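Local coordinates for CBS domain-containing protein CBSX1, chloroplastic (Arabidopsis thaliana, PDB 4GQV), which is a chloroplast CBS-pair protein that probably takes part in redox regulation through thioredoxin, its two CBS domains forming a single module, at residues A29-L32 and L33-R37; G98-V101 and G102-M105. All blocks are in the same frame, centred on the assembly; numbering follows the deposited sequence.

Interaction 1. Residues A29-L32 and L33-R37; sequences ALEL and LVENR
Helix 26-36 carries this contact through its i to i+4 bonds, Glu35 N lying 2.9 Å from Glu31 O. Leu33 N bonds Ala29 O and Val34 N bonds Leu30 O. At the last turn Leu32 O is gripped twice by Asn36, from its backbone N at 2.9 Å and from its amide ND2 at 3.0 Å. The hydrogen bond from ND2 meets Leu32 O at the sharper angle, 128° at the oxygen. With CG anti to the carbonyl carbon (chi1 -70°), the Asn36 side chain lies beside that of Leu32, pointing the same way, and ND2 passes 3.9 Å from Leu32 CD2. A short amide thus suits the last helical turn, before Arg37 leaves it with positive phi. Glu35 also folds back toward the preceding turn: its CG sits beside its own backbone N (chi1 -41°) and 3.2 Å from Glu31 O. Its OE2 lies 3.1 Å from Leu32 CA and 3.6 Å from Leu32 CD2. Leu33 is buried against Phe41 and Leu59, and Leu30 against Val152 of the second subunit, where a branched apolar side chain fills the interface without needing a hydrogen bond; Val34 meets Arg153 of that subunit. Two acids one turn apart, and Glu31 O only 3.2 Å from Glu35 OE2, would probably make the charge of Glu35 somewhat less favourable, an effect that exposure to solvent should soften; the apolar faces, by contrast, bind the helix to its own domain and to the dimer partner.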
loop_
_atom_site.group_PDB
_atom_site.type_symbol
_atom_site.label_atom_id
_atom_site.label_comp_id
_atom_site.label_asym_id
_atom_site.label_seq_id
_atom_site.Cartn_x
_atom_site.Cartn_y
_atom_site.Cartn_z
ATOM N N ALA A 29 -10.251 -0.537 -13.318
ATOM C CA ALA A 29 -9.785 -0.668 -11.943
ATOM C C ALA A 29 -8.265 -0.569 -11.898
ATOM O O ALA A 29 -7.703 0.125 -11.053
ATOM C CB ALA A 29 -10.266 -1.976 -11.346
ATOM N N LEU A 30 -7.603 -1.241 -12.838
ATOM C CA LEU A 30 -6.150 -1.160 -12.959
ATOM C C LEU A 30 -5.704 0.280 -13.185
ATOM O O LEU A 30 -4.712 0.741 -12.604
ATOM C CB LEU A 30 -5.653 -2.066 -14.086
ATOM C CG LEU A 30 -5.567 -3.546 -13.713
ATOM C CD1 LEU A 30 -5.446 -4.428 -14.949
ATOM C CD2 LEU A 30 -4.393 -3.782 -12.779
ATOM N N GLU A 31 -6.462 0.994 -14.008
ATOM C CA GLU A 31 -6.201 2.406 -14.236
ATOM C C GLU A 31 -6.317 3.170 -12.921
ATOM O O GLU A 31 -5.362 3.838 -12.491
ATOM C CB GLU A 31 -7.170 2.963 -15.283
ATOM C CG GLU A 31 -6.660 4.210 -16.023
ATOM C CD GLU A 31 -6.955 4.167 -17.525
ATOM O OE1 GLU A 31 -7.198 3.053 -18.046
ATOM O OE2 GLU A 31 -6.942 5.235 -18.184
ATOM N N LEU A 32 -7.479 3.040 -12.275
ATOM C CA LEU A 32 -7.755 3.711 -11.003
ATOM C C LEU A 32 -6.645 3.486 -9.977
ATOM O O LEU A 32 -6.220 4.426 -9.303
ATOM C CB LEU A 32 -9.118 3.288 -10.446
ATOM C CG LEU A 32 -10.339 3.922 -11.140
ATOM C CD1 LEU A 32 -11.655 3.298 -10.687
ATOM C CD2 LEU A 32 -10.382 5.431 -10.925
ATOM N N LEU A 33 -6.165 2.246 -9.891
ATOM C CA LEU A 33 -5.055 1.910 -9.012
ATOM C C LEU A 33 -3.805 2.652 -9.419
ATOM O O LEU A 33 -3.092 3.177 -8.562
ATOM C CB LEU A 33 -4.752 0.414 -9.039
ATOM C CG LEU A 33 -5.711 -0.578 -8.390
ATOM C CD1 LEU A 33 -5.202 -1.997 -8.567
ATOM C CD2 LEU A 33 -5.904 -0.259 -6.913
ATOM N N VAL A 34 -3.520 2.691 -10.719
ATOM C CA VAL A 34 -2.287 3.352 -11.164
ATOM C C VAL A 34 -2.268 4.858 -10.883
ATOM O O VAL A 34 -1.296 5.378 -10.334
ATOM C CB VAL A 34 -1.971 3.069 -12.648
ATOM C CG1 VAL A 34 -0.957 4.067 -13.181
ATOM C CG2 VAL A 34 -1.447 1.650 -12.804
ATOM N N GLU A 35 -3.343 5.547 -11.254
ATOM C CA GLU A 35 -3.469 6.968 -10.954
ATOM C C GLU A 35 -3.428 7.229 -9.461
ATOM O O GLU A 35 -2.714 8.120 -9.002
ATOM C CB GLU A 35 -4.797 7.525 -11.468
ATOM C CG GLU A 35 -5.226 7.045 -12.824
ATOM C CD GLU A 35 -6.708 7.225 -13.026
ATOM O OE1 GLU A 35 -7.131 8.350 -13.388
ATOM O OE2 GLU A 35 -7.452 6.241 -12.810
ATOM N N ASN A 36 -4.207 6.454 -8.707
ATOM C CA ASN A 36 -4.477 6.792 -7.308
ATOM C C ASN A 36 -3.555 6.141 -6.293
ATOM O O ASN A 36 -3.771 6.264 -5.084
ATOM C CB ASN A 36 -5.941 6.522 -6.948
ATOM C CG ASN A 36 -6.888 7.489 -7.624
ATOM O OD1 ASN A 36 -6.925 8.673 -7.284
ATOM N ND2 ASN A 36 -7.653 6.994 -8.594
ATOM N N ARG A 37 -2.533 5.459 -6.804
ATOM C CA ARG A 37 -1.528 4.778 -5.990
ATOM C C ARG A 37 -2.116 3.926 -4.858
ATOM O O ARG A 37 -1.604 3.922 -3.737
ATOM C CB ARG A 37 -0.503 5.775 -5.441
ATOM C CG ARG A 37 0.898 5.195 -5.350
ATOM C CD ARG A 37 1.790 6.003 -4.424
ATOM N NE ARG A 37 3.061 5.326 -4.180
ATOM C CZ ARG A 37 3.861 5.580 -3.148
ATOM N NH1 ARG A 37 3.518 6.494 -2.252
ATOM N NH2 ARG A 37 5.000 4.912 -3.005
#

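Interaction 2. Residues G98-V101 and G102-M105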
loop_
_atom_site.group_PDB
_atom_site.type_symbol
_atom_site.label_atom_id
_atom_site.label_comp_id
_atom_site.label_asym_id
_atom_site.label_seq_id
_atom_site.Cartn_x
_atom_site.Cartn_y
_atom_site.Cartn_z
ATOM N N GLY A 98 -11.922 -9.039 -20.692
ATOM C CA GLY A 98 -13.375 -9.096 -20.698
ATOM C C GLY A 98 -14.028 -9.418 -19.360
ATOM O O GLY A 98 -15.251 -9.563 -19.277
ATOM N N LYS A 99 -13.224 -9.533 -18.310
ATOM C CA LYS A 99 -13.761 -9.810 -16.983
ATOM C C LYS A 99 -13.964 -8.540 -16.166
ATOM O O LYS A 99 -13.335 -7.510 -16.417
ATOM C CB LYS A 99 -12.885 -10.807 -16.219
ATOM C CG LYS A 99 -13.469 -12.215 -16.145
ATOM C CD LYS A 99 -12.615 -13.111 -15.264
ATOM C CE LYS A 99 -13.073 -14.557 -15.332
ATOM N NZ LYS A 99 -12.095 -15.480 -14.680
ATOM N N LEU A 100 -14.853 -8.623 -15.185
ATOM C CA LEU A 100 -15.251 -7.443 -14.423
ATOM C C LEU A 100 -14.903 -7.572 -12.935
ATOM O O LEU A 100 -14.720 -8.680 -12.428
ATOM C CB LEU A 100 -16.750 -7.198 -14.620
ATOM C CG LEU A 100 -17.253 -6.986 -16.059
ATOM C CD1 LEU A 100 -18.767 -7.027 -16.092
ATOM C CD2 LEU A 100 -16.748 -5.675 -16.647
ATOM N N VAL A 101 -14.814 -6.434 -12.245
ATOM C CA VAL A 101 -14.543 -6.426 -10.812
ATOM C C VAL A 101 -15.448 -7.410 -10.059
ATOM O O VAL A 101 -14.979 -8.221 -9.249
ATOM C CB VAL A 101 -14.691 -5.019 -10.207
ATOM C CG1 VAL A 101 -14.727 -5.102 -8.696
ATOM C CG2 VAL A 101 -13.551 -4.113 -10.671
ATOM N N GLY A 102 -16.737 -7.365 -10.378
ATOM C CA GLY A 102 -17.714 -8.233 -9.761
ATOM C C GLY A 102 -17.307 -9.689 -9.825
ATOM O O GLY A 102 -17.652 -10.476 -8.934
ATOM N N ASP A 103 -16.558 -10.035 -10.871
ATOM C CA ASP A 103 -16.111 -11.404 -11.088
ATOM C C ASP A 103 -14.988 -11.779 -10.120
ATOM O O ASP A 103 -14.962 -12.888 -9.585
ATOM C CB ASP A 103 -15.632 -11.600 -12.535
ATOM C CG ASP A 103 -16.650 -11.124 -13.573
ATOM O OD1 ASP A 103 -17.860 -11.366 -13.383
ATOM O OD2 ASP A 103 -16.232 -10.513 -14.589
ATOM N N LEU A 104 -14.071 -10.844 -9.898
ATOM C CA LEU A 104 -12.853 -11.095 -9.132
ATOM C C LEU A 104 -12.862 -10.562 -7.683
ATOM O O LEU A 104 -11.939 -10.849 -6.925
ATOM C CB LEU A 104 -11.653 -10.473 -9.854
ATOM C CG LEU A 104 -11.536 -10.600 -11.372
ATOM C CD1 LEU A 104 -10.263 -9.919 -11.847
ATOM C CD2 LEU A 104 -11.560 -12.061 -11.817
ATOM N N MET A 105 -13.874 -9.784 -7.301
ATOM C CA MET A 105 -13.877 -9.141 -5.974
ATOM C C MET A 105 -14.034 -10.130 -4.843
ATOM O O MET A 105 -14.676 -11.158 -4.997
ATOM C CB MET A 105 -14.962 -8.072 -5.854
ATOM C CG MET A 105 -16.376 -8.627 -5.817
ATOM S SD MET A 105 -17.692 -7.378 -5.812
ATOM C CE MET A 105 -19.074 -8.487 -5.881
#
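Leu100 O receives two N-H groups from the first turn of helix 101-104: Asp103 N at 2.8 Å, from above the carbonyl plane, and, weakly, Leu104 N. Leu100 is the N-cap. The carboxylate of Asp103 returns toward it, since CG lies beside the backbone N (chi1 -51°), and OD2 accepts a hydrogen bond from Leu100 N, although the modelled 2.4 Å between these two atoms is doubtfully short. This is one half of a capping box, the other half being impossible because leucine has no polar side chain. An acid suits the site, where the helix dipole would favour negative charge. The Lys99 chain runs obliquely past it, its CG 3.6 Å from Asp103 OD2 and its CD 3.8 Å from Leu104 CD2. Its NZ stays 6.5 Å from OD2, so any attraction between the charges acts at a distance. The turn closes with Met105 N on Val101 O at 2.7 Å, and there Val101 CG1 meets Met105 CB at about a right angle between the side chains. Val101 and Met105 then face Val43 of strand 40-44, Leu104 touches Val26 of helix 26-36, and the chain runs directly into strand 106-107, which pairs with strand 50-55.

Interactions 1 and 2 are both local contacts, the first within a helix, the second where a loop enters one; their centres lie about 16 Å apart, and they meet where Ala29 CB packs 4.0 Å from Val101 CG2. The small side chain of Ala29 is consistent with this close approach of Val101. The first is partly buried and borders the second subunit; the second lies at the surface of the assembly and touches no other chain. One lies toward the C-terminal end of helix 26-36, the other at the N-terminus of helix 101-104. In interaction 1 the amide of Asn36 gives its N-H to the carbonyl of Leu32, whereas in interaction 2 a carboxylate accepts a backbone N-H. Both helices pack against strand 40-44.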